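Local coordinates for DegV family protein (Thermus thermophilus, PDB 2DT8) that binds fatty acids such as palmitic acid and also carries a zinc ion, at residues A[125-130]-A[226-231]; A[209-214]-A[271-276]; A[216-219]-A[224-227]. One frame throughout, in Å; residues are numbered along the deposited sequence.

Interaction 1 of 3, residues A[125-130]-A[226-231]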
loop_
_atom_site.group_PDB
_atom_site.type_symbol
_atom_site.label_atom_id
_atom_site.label_comp_id
_atom_site.label_asym_id
_atom_site.label_seq_id
_atom_site.Cartn_x
_atom_site.Cartn_y
_atom_site.Cartn_z
HETATM N N MSE A 125 -1.228 8.364 2.341
HETATM C CA MSE A 125 -0.460 9.209 3.251
HETATM C C MSE A 125 0.409 10.175 2.443
HETATM O O MSE A 125 0.613 11.324 2.837
HETATM C CB MSE A 125 0.388 8.353 4.189
HETATM C CG MSE A 125 -0.468 7.476 5.072
HETATM SE SE MSE A 125 0.522 6.686 6.500
HETATM C CE MSE A 125 -0.685 5.285 6.984
ATOM N N VAL A 126 0.925 9.718 1.305
ATOM C CA VAL A 126 1.711 10.588 0.438
ATOM C C VAL A 126 0.806 11.730 -0.035
ATOM O O VAL A 126 1.197 12.892 -0.011
ATOM C CB VAL A 126 2.247 9.807 -0.790
ATOM C CG1 VAL A 126 2.832 10.756 -1.816
ATOM C CG2 VAL A 126 3.286 8.819 -0.342
ATOM N N LEU A 127 -0.411 11.391 -0.447
ATOM C CA LEU A 127 -1.349 12.403 -0.907
ATOM C C LEU A 127 -1.731 13.375 0.213
ATOM O O LEU A 127 -1.853 14.575 -0.025
ATOM C CB LEU A 127 -2.603 11.738 -1.478
ATOM C CG LEU A 127 -2.377 10.918 -2.755
ATOM C CD1 LEU A 127 -3.680 10.226 -3.130
ATOM C CD2 LEU A 127 -1.887 11.799 -3.903
ATOM N N ARG A 128 -1.899 12.873 1.433
ATOM C CA ARG A 128 -2.264 13.748 2.550
ATOM C C ARG A 128 -1.105 14.698 2.856
ATOM O O ARG A 128 -1.319 15.887 3.098
ATOM C CB ARG A 128 -2.603 12.918 3.784
ATOM C CG ARG A 128 -2.940 13.730 5.033
ATOM C CD ARG A 128 -4.088 14.695 4.811
ATOM N NE ARG A 128 -4.525 15.257 6.093
ATOM C CZ ARG A 128 -5.253 16.363 6.219
ATOM N NH1 ARG A 128 -5.630 17.038 5.145
ATOM N NH2 ARG A 128 -5.602 16.796 7.424
ATOM N N ALA A 129 0.122 14.178 2.833
ATOM C CA ALA A 129 1.292 15.014 3.088
ATOM C C ALA A 129 1.386 16.105 2.016
ATOM O O ALA A 129 1.637 17.272 2.316
ATOM C CB ALA A 129 2.565 14.151 3.089
ATOM N N LYS A 130 1.167 15.725 0.762
ATOM C CA LYS A 130 1.222 16.684 -0.337
ATOM C C LYS A 130 0.175 17.784 -0.169
ATOM O O LYS A 130 0.460 18.961 -0.381
ATOM C CB LYS A 130 0.990 15.967 -1.667
ATOM C CG LYS A 130 0.663 16.926 -2.797
ATOM C CD LYS A 130 1.903 17.469 -3.492
ATOM C CE LYS A 130 3.075 17.700 -2.555
ATOM N NZ LYS A 130 4.263 18.161 -3.320
ATOM N N ARG A 226 -11.913 9.294 3.849
ATOM C CA ARG A 226 -11.367 9.098 2.510
ATOM C C ARG A 226 -10.992 7.625 2.422
ATOM O O ARG A 226 -10.294 7.098 3.293
ATOM C CB ARG A 226 -10.137 9.979 2.282
ATOM C CG ARG A 226 -10.463 11.469 2.193
ATOM C CD ARG A 226 -9.211 12.326 2.171
ATOM N NE ARG A 226 -9.530 13.727 1.886
ATOM C CZ ARG A 226 -8.659 14.727 1.967
ATOM N NH1 ARG A 226 -7.403 14.498 2.337
ATOM N NH2 ARG A 226 -9.044 15.964 1.670
ATOM N N ALA A 227 -11.481 6.960 1.379
ATOM C CA ALA A 227 -11.232 5.539 1.182
ATOM C C ALA A 227 -10.467 5.258 -0.113
ATOM O O ALA A 227 -10.613 5.947 -1.113
ATOM C CB ALA A 227 -12.545 4.786 1.190
ATOM N N TYR A 228 -9.676 4.173 -0.031
ATOM C CA TYR A 228 -8.869 3.841 -1.188
ATOM C C TYR A 228 -9.034 2.317 -1.473
ATOM O O TYR A 228 -8.646 1.471 -0.676
ATOM C CB TYR A 228 -7.393 4.203 -0.879
ATOM C CG TYR A 228 -7.318 5.664 -0.613
ATOM C CD1 TYR A 228 -7.648 6.158 0.646
ATOM C CD2 TYR A 228 -6.948 6.549 -1.626
ATOM C CE1 TYR A 228 -7.604 7.521 0.893
ATOM C CE2 TYR A 228 -6.913 7.914 -1.382
ATOM C CZ TYR A 228 -7.245 8.401 -0.131
ATOM O OH TYR A 228 -7.222 9.759 0.118
ATOM N N PHE A 229 -9.628 2.054 -2.650
ATOM C CA PHE A 229 -9.912 0.667 -2.964
ATOM C C PHE A 229 -8.867 0.065 -3.894
ATOM O O PHE A 229 -8.367 0.727 -4.799
ATOM C CB PHE A 229 -11.297 0.581 -3.621
ATOM C CG PHE A 229 -12.408 1.012 -2.710
ATOM C CD1 PHE A 229 -12.687 2.366 -2.519
ATOM C CD2 PHE A 229 -13.132 0.070 -1.998
ATOM C CE1 PHE A 229 -13.680 2.764 -1.621
ATOM C CE2 PHE A 229 -14.129 0.459 -1.097
ATOM C CZ PHE A 229 -14.399 1.811 -0.913
ATOM N N LEU A 230 -8.574 -1.209 -3.664
ATOM C CA LEU A 230 -7.544 -1.922 -4.411
ATOM C C LEU A 230 -7.974 -3.326 -4.840
ATOM O O LEU A 230 -8.756 -3.996 -4.177
ATOM C CB LEU A 230 -6.310 -2.082 -3.515
ATOM C CG LEU A 230 -5.667 -0.766 -3.068
ATOM C CD1 LEU A 230 -4.865 -0.971 -1.790
ATOM C CD2 LEU A 230 -4.797 -0.232 -4.203
ATOM N N TYR A 231 -7.453 -3.699 -6.022
ATOM C CA TYR A 231 -7.746 -5.038 -6.495
ATOM C C TYR A 231 -6.727 -5.645 -7.463
ATOM O O TYR A 231 -5.866 -4.966 -8.006
ATOM C CB TYR A 231 -9.041 -5.069 -7.372
ATOM C CG TYR A 231 -8.812 -4.298 -8.625
ATOM C CD1 TYR A 231 -8.926 -2.911 -8.617
ATOM C CD2 TYR A 231 -8.498 -4.958 -9.813
ATOM C CE1 TYR A 231 -8.721 -2.188 -9.782
ATOM C CE2 TYR A 231 -8.303 -4.236 -10.981
ATOM C CZ TYR A 231 -8.418 -2.858 -10.969
ATOM O OH TYR A 231 -8.213 -2.131 -12.126
#

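Interaction 2 of 3, residues A[209-214]-A[271-276]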
loop_
_atom_site.group_PDB
_atom_site.type_symbol
_atom_site.label_atom_id
_atom_site.label_comp_id
_atom_site.label_asym_id
_atom_site.label_seq_id
_atom_site.Cartn_x
_atom_site.Cartn_y
_atom_site.Cartn_z
ATOM N N GLU A 209 -19.619 -8.314 3.875
ATOM C CA GLU A 209 -20.430 -7.853 4.997
ATOM C C GLU A 209 -19.577 -7.682 6.256
ATOM O O GLU A 209 -19.735 -6.741 7.022
ATOM C CB GLU A 209 -21.639 -8.785 5.193
ATOM C CG GLU A 209 -22.517 -8.847 3.939
ATOM C CD GLU A 209 -23.745 -9.736 4.065
ATOM O OE1 GLU A 209 -23.721 -10.699 4.856
ATOM O OE2 GLU A 209 -24.732 -9.475 3.346
ATOM N N GLU A 210 -18.688 -8.635 6.401
ATOM C CA GLU A 210 -17.798 -8.603 7.544
ATOM C C GLU A 210 -16.785 -7.459 7.457
ATOM O O GLU A 210 -16.556 -6.723 8.409
ATOM C CB GLU A 210 -16.904 -9.919 7.682
ATOM C CG GLU A 210 -15.715 -9.889 8.648
ATOM C CD GLU A 210 -16.093 -9.465 10.063
ATOM O OE1 GLU A 210 -17.207 -9.807 10.516
ATOM O OE2 GLU A 210 -15.267 -8.799 10.729
ATOM N N ILE A 211 -16.496 -7.075 6.254
ATOM C CA ILE A 211 -15.547 -5.992 6.082
ATOM C C ILE A 211 -16.287 -4.655 6.348
ATOM O O ILE A 211 -15.789 -3.754 7.028
ATOM C CB ILE A 211 -14.937 -5.871 4.595
ATOM C CG1 ILE A 211 -13.902 -6.983 4.394
ATOM C CG2 ILE A 211 -14.315 -4.494 4.327
ATOM C CD1 ILE A 211 -13.422 -7.109 2.955
ATOM N N LEU A 212 -17.595 -4.611 5.937
ATOM C CA LEU A 212 -18.362 -3.382 6.158
ATOM C C LEU A 212 -18.750 -3.238 7.640
ATOM O O LEU A 212 -18.801 -2.120 8.166
ATOM C CB LEU A 212 -19.615 -3.368 5.274
ATOM C CG LEU A 212 -20.372 -2.039 5.227
ATOM C CD1 LEU A 212 -19.623 -1.026 4.373
ATOM C CD2 LEU A 212 -21.760 -2.279 4.672
ATOM N N LYS A 213 -18.890 -4.364 8.290
ATOM C CA LYS A 213 -19.166 -4.344 9.720
ATOM C C LYS A 213 -17.969 -3.717 10.440
ATOM O O LYS A 213 -18.135 -2.851 11.302
ATOM C CB LYS A 213 -19.396 -5.770 10.238
ATOM C CG LYS A 213 -19.543 -5.857 11.755
ATOM C CD LYS A 213 -19.730 -7.304 12.217
ATOM C CE LYS A 213 -19.748 -7.406 13.739
ATOM N NZ LYS A 213 -19.946 -8.816 14.200
ATOM N N ALA A 214 -16.767 -4.161 10.088
ATOM C CA ALA A 214 -15.546 -3.637 10.698
ATOM C C ALA A 214 -15.392 -2.154 10.378
ATOM O O ALA A 214 -15.003 -1.357 11.238
ATOM C CB ALA A 214 -14.331 -4.407 10.187
ATOM N N GLY A 271 -7.049 -12.506 -7.157
ATOM C CA GLY A 271 -8.303 -12.255 -6.473
ATOM C C GLY A 271 -8.204 -11.443 -5.198
ATOM O O GLY A 271 -8.983 -11.648 -4.269
ATOM N N THR A 272 -7.249 -10.521 -5.145
ATOM C CA THR A 272 -7.105 -9.688 -3.956
ATOM C C THR A 272 -7.993 -8.457 -4.111
ATOM O O THR A 272 -8.112 -7.898 -5.201
ATOM C CB THR A 272 -5.633 -9.225 -3.769
ATOM O OG1 THR A 272 -4.786 -10.376 -3.653
ATOM C CG2 THR A 272 -5.477 -8.377 -2.501
ATOM N N TYR A 273 -8.649 -8.054 -3.029
ATOM C CA TYR A 273 -9.473 -6.847 -3.064
ATOM C C TYR A 273 -9.643 -6.339 -1.646
ATOM O O TYR A 273 -9.533 -7.102 -0.691
ATOM C CB TYR A 273 -10.852 -7.107 -3.699
ATOM C CG TYR A 273 -11.737 -8.062 -2.939
ATOM C CD1 TYR A 273 -11.634 -9.443 -3.122
ATOM C CD2 TYR A 273 -12.688 -7.587 -2.030
ATOM C CE1 TYR A 273 -12.448 -10.317 -2.433
ATOM C CE2 TYR A 273 -13.507 -8.458 -1.331
ATOM C CZ TYR A 273 -13.385 -9.819 -1.535
ATOM O OH TYR A 273 -14.202 -10.683 -0.852
ATOM N N GLY A 274 -9.894 -5.043 -1.510
ATOM C CA GLY A 274 -10.084 -4.483 -0.182
ATOM C C GLY A 274 -9.934 -2.967 -0.329
ATOM O O GLY A 274 -9.991 -2.413 -1.419
ATOM N N PHE A 275 -9.711 -2.345 0.843
ATOM C CA PHE A 275 -9.583 -0.902 0.824
ATOM C C PHE A 275 -8.906 -0.366 2.087
ATOM O O PHE A 275 -8.938 -0.978 3.146
ATOM C CB PHE A 275 -10.808 -0.018 0.495
ATOM C CG PHE A 275 -11.797 -0.084 1.621
ATOM C CD1 PHE A 275 -12.645 -1.179 1.726
ATOM C CD2 PHE A 275 -11.883 0.957 2.531
ATOM C CE1 PHE A 275 -13.583 -1.229 2.747
ATOM C CE2 PHE A 275 -12.826 0.899 3.554
ATOM C CZ PHE A 275 -13.677 -0.193 3.667
ATOM N N TYR A 276 -8.248 0.788 1.882
ATOM C CA TYR A 276 -7.622 1.417 3.029
ATOM C C TYR A 276 -8.498 2.658 3.213
ATOM O O TYR A 276 -9.220 3.079 2.319
ATOM C CB TYR A 276 -6.229 1.952 2.555
ATOM C CG TYR A 276 -5.133 1.164 3.181
ATOM C CD1 TYR A 276 -4.701 1.476 4.467
ATOM C CD2 TYR A 276 -4.522 0.123 2.482
ATOM C CE1 TYR A 276 -3.675 0.750 5.053
ATOM C CE2 TYR A 276 -3.488 -0.596 3.064
ATOM C CZ TYR A 276 -3.062 -0.284 4.342
ATOM O OH TYR A 276 -2.049 -1.009 4.937
#

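Interaction 3 of 3, residues A[216-219]-A[224-227]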
loop_
_atom_site.group_PDB
_atom_site.type_symbol
_atom_site.label_atom_id
_atom_site.label_comp_id
_atom_site.label_asym_id
_atom_site.label_seq_id
_atom_site.Cartn_x
_atom_site.Cartn_y
_atom_site.Cartn_z
ATOM N N ARG A 216 -17.775 0.108 9.621
ATOM C CA ARG A 216 -18.735 0.929 10.347
ATOM C C ARG A 216 -18.275 1.136 11.791
ATOM O O ARG A 216 -18.379 2.243 12.325
ATOM C CB ARG A 216 -20.121 0.280 10.324
ATOM C CG ARG A 216 -20.859 0.434 9.003
ATOM C CD ARG A 216 -22.232 -0.229 9.088
ATOM N NE ARG A 216 -23.000 -0.128 7.849
ATOM C CZ ARG A 216 -23.646 0.964 7.449
ATOM N NH1 ARG A 216 -23.622 2.064 8.188
ATOM N NH2 ARG A 216 -24.321 0.953 6.306
ATOM N N ALA A 217 -17.769 0.076 12.417
ATOM C CA ALA A 217 -17.280 0.162 13.792
ATOM C C ALA A 217 -16.129 1.166 13.871
ATOM O O ALA A 217 -16.095 2.014 14.767
ATOM C CB ALA A 217 -16.817 -1.202 14.274
ATOM N N TRP A 218 -15.190 1.071 12.933
ATOM C CA TRP A 218 -14.051 1.992 12.898
ATOM C C TRP A 218 -14.481 3.429 12.574
ATOM O O TRP A 218 -13.928 4.392 13.119
ATOM C CB TRP A 218 -13.033 1.537 11.839
ATOM C CG TRP A 218 -11.936 2.527 11.597
ATOM C CD1 TRP A 218 -10.764 2.644 12.292
ATOM C CD2 TRP A 218 -11.940 3.589 10.638
ATOM N NE1 TRP A 218 -10.043 3.710 11.824
ATOM C CE2 TRP A 218 -10.735 4.309 10.803
ATOM C CE3 TRP A 218 -12.838 3.998 9.641
ATOM C CZ2 TRP A 218 -10.416 5.426 10.032
ATOM C CZ3 TRP A 218 -12.522 5.110 8.869
ATOM C CH2 TRP A 218 -11.313 5.809 9.065
ATOM N N ALA A 219 -15.467 3.567 11.689
ATOM C CA ALA A 219 -15.953 4.871 11.228
ATOM C C ALA A 219 -16.699 5.736 12.245
ATOM O O ALA A 219 -16.866 6.942 12.027
ATOM C CB ALA A 219 -16.842 4.673 9.992
ATOM N N ARG A 224 -15.476 13.091 8.100
ATOM C CA ARG A 224 -14.917 13.094 6.754
ATOM C C ARG A 224 -14.019 11.883 6.621
ATOM O O ARG A 224 -13.002 11.775 7.313
ATOM C CB ARG A 224 -14.089 14.351 6.510
ATOM C CG ARG A 224 -14.841 15.663 6.655
ATOM C CD ARG A 224 -13.893 16.830 6.408
ATOM N NE ARG A 224 -13.342 16.801 5.055
ATOM C CZ ARG A 224 -12.347 17.573 4.628
ATOM N NH1 ARG A 224 -11.774 18.447 5.450
ATOM N NH2 ARG A 224 -11.927 17.477 3.374
ATOM N N ILE A 225 -14.387 10.976 5.726
ATOM C CA ILE A 225 -13.598 9.772 5.519
ATOM C C ILE A 225 -13.166 9.680 4.064
ATOM O O ILE A 225 -13.947 9.976 3.159
ATOM C CB ILE A 225 -14.421 8.509 5.854
ATOM C CG1 ILE A 225 -14.857 8.547 7.323
ATOM C CG2 ILE A 225 -13.599 7.258 5.537
ATOM C CD1 ILE A 225 -15.897 7.508 7.699
ATOM N N ARG A 226 -11.913 9.294 3.849
ATOM C CA ARG A 226 -11.367 9.098 2.510
ATOM C C ARG A 226 -10.992 7.625 2.422
ATOM O O ARG A 226 -10.294 7.098 3.293
ATOM C CB ARG A 226 -10.137 9.979 2.282
ATOM C CG ARG A 226 -10.463 11.469 2.193
ATOM C CD ARG A 226 -9.211 12.326 2.171
ATOM N NE ARG A 226 -9.530 13.727 1.886
ATOM C CZ ARG A 226 -8.659 14.727 1.967
ATOM N NH1 ARG A 226 -7.403 14.498 2.337
ATOM N NH2 ARG A 226 -9.044 15.964 1.670
ATOM N N ALA A 227 -11.481 6.960 1.379
ATOM C CA ALA A 227 -11.232 5.539 1.182
ATOM C C ALA A 227 -10.467 5.258 -0.113
ATOM O O ALA A 227 -10.613 5.947 -1.113
ATOM C CB ALA A 227 -12.545 4.786 1.190
#

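Interaction 1 of 3, residues A[125-130]-A[226-231]
Y228 and L127 form the apolar end of this contact, where the ring of a buried strand tyrosine meets a methyl of a leucine on helix 120-135. Y228 CE2 lies 4.3 Å from L127 CD1, the methyl approaching the ring obliquely. Both side chains leave their backbones toward the opposing segment, and L127 also rests on L21 in a loop, so the leucine bridges the strand and that loop.

In contrast to the buried tyrosine ring, the other end is polar and made by two partly exposed arginines, R128 and R226, which cross at about a right angle. Their CA atoms, the nearest pair across the segments, remain 10.2 Å apart. In R128 the chain sets off with CG anti to the backbone N (chi1 177°) and then bends at chi2 (57°), which swings the guanidinium toward the strand; R226 reaches to meet it with its chain extended from CG to NE. R226 NH1 comes within 4.1 Å of R128 CD and 4.2 Å of R128 NH1, and the two guanidinium planes stand 85° apart. A shared carboxylate probably offsets the like charges: OE1 of E131, one helical position past the segment, forms salt bridges with both NH1 atoms.

Strand 225-231 belongs to the mixed four-stranded sheet of the DegV fold, and alternation along it separates two faces. R226 and Y228 look toward helix 120-135, on the face where L230 touches the bound palmitic acid, while F229 on the other face packs on helix 236-247. Second partners fix each arginine further: R128 NE is salt-bridged to E145 on helix 139-151, and R226 NE to E253 in the neighbouring strand. R226 NH1 also hydrogen-bonds Y278 OH.

Interaction 2 of 3, residues A[209-214]-A[271-276]
I211 sends its two branches in different directions, and F275 and Y273 turn their rings toward helix 204-219 to meet them. With chi1 at -75°, I211 places CG2 anti to the backbone N and beside the carbonyl carbon, while CG1 lies on the side of the N and carries CD1 outward. F275 has CG wedged between its own backbone N and carbonyl carbon (chi1 70°), and Y273 takes a similar torsion (64°). Strand alternation puts both residues on one face of strand 273-279, and the matching torsions aim both rings at the helix.

The isoleucine spans this pair. Its CG2 touches F275 CE1 at 3.7 Å, the closer of the two meetings, and its CD1 lies 4.5 Å from Y273 CE2. Both methyls come in obliquely to the rings. The side chains of I211 and F275 run alongside one another, pointing opposite ways. Between the rings sits G274, the strand residue whose CA is nearest that of I211, at 8.4 Å.

Helix 204-219 here lies against the mixed sheet of the DegV fold, on the face that also carries helix 236-247: L241 of that helix touches F275, and A237 and V238 touch Y273. F275 is further enclosed by aromatic rings, stacking with F229 of the adjacent strand and meeting F215 edge-to-face. The other face of the same strand turns to the ligand, for Y276 touches the bound palmitic acid.

All three touching residues are buried, and between the two segments the contact is made by carbon atoms without polar pairing. Helix and strand are therefore joined by apolar burial and shape, with 130 Å² of surface enclosed, whereas the directional bonds of the strand run to its neighbours within the sheet.

Interaction 3 of 3, residues A[216-219]-A[224-227]
The indole of W218 takes I225 at its edge: CG2 of the isoleucine lies near the ring plane, 4.1 Å from CZ3 on the six-membered part. R222, in the turn between the segments, makes a cation-pi contact with the indole and hydrogen-bonds W218 O through NE. The ring of F154 meets the indole at about 45°, and NE1, on the five-membered part, makes a weak hydrogen bond to D152 OD1.

W218 reaches the strand because its CG stands anti to the backbone N (chi1 172°). I225 answers with both branches. While CG2 goes to the tryptophan, CD1 meets A219 CB, methyl to methyl, at 3.8 Å. One isoleucine thus engages two consecutive helix residues, and A219 and I225 have the nearest CA atoms, 7.9 Å apart.

This is a helix-turn-strand connection that closes on itself, residues 216-219 of helix 204-219 being packed against the first residue of strand 225-231. I225 pairs through its backbone with P251 and with E253 of the neighbouring strand 252-259, A219 also touches L250 in the loop before that strand, and R226, facing away, points to the side of the sheet approached by helix 120-135.

In the fold
Counting from the N terminus, helix 120-135 comes first, and interaction 1 closes a long loop of 95 residues by bringing it to strand 225-231. Interaction 2 opens inside that loop, at 209-214, and closes beyond it at 271-276, so the two cross. Interaction 3 is a short local closure, with four residues between its segments, nested within the loop of interaction 2 and sharing R226 and A227 with interaction 1. Strands 225-231 and 273-279 are antiparallel neighbours, bonded by their backbones at Y228 with Y276 and at L230 with G274. Through this sheet, helices 120-135 and 204-219 are linked from opposite faces.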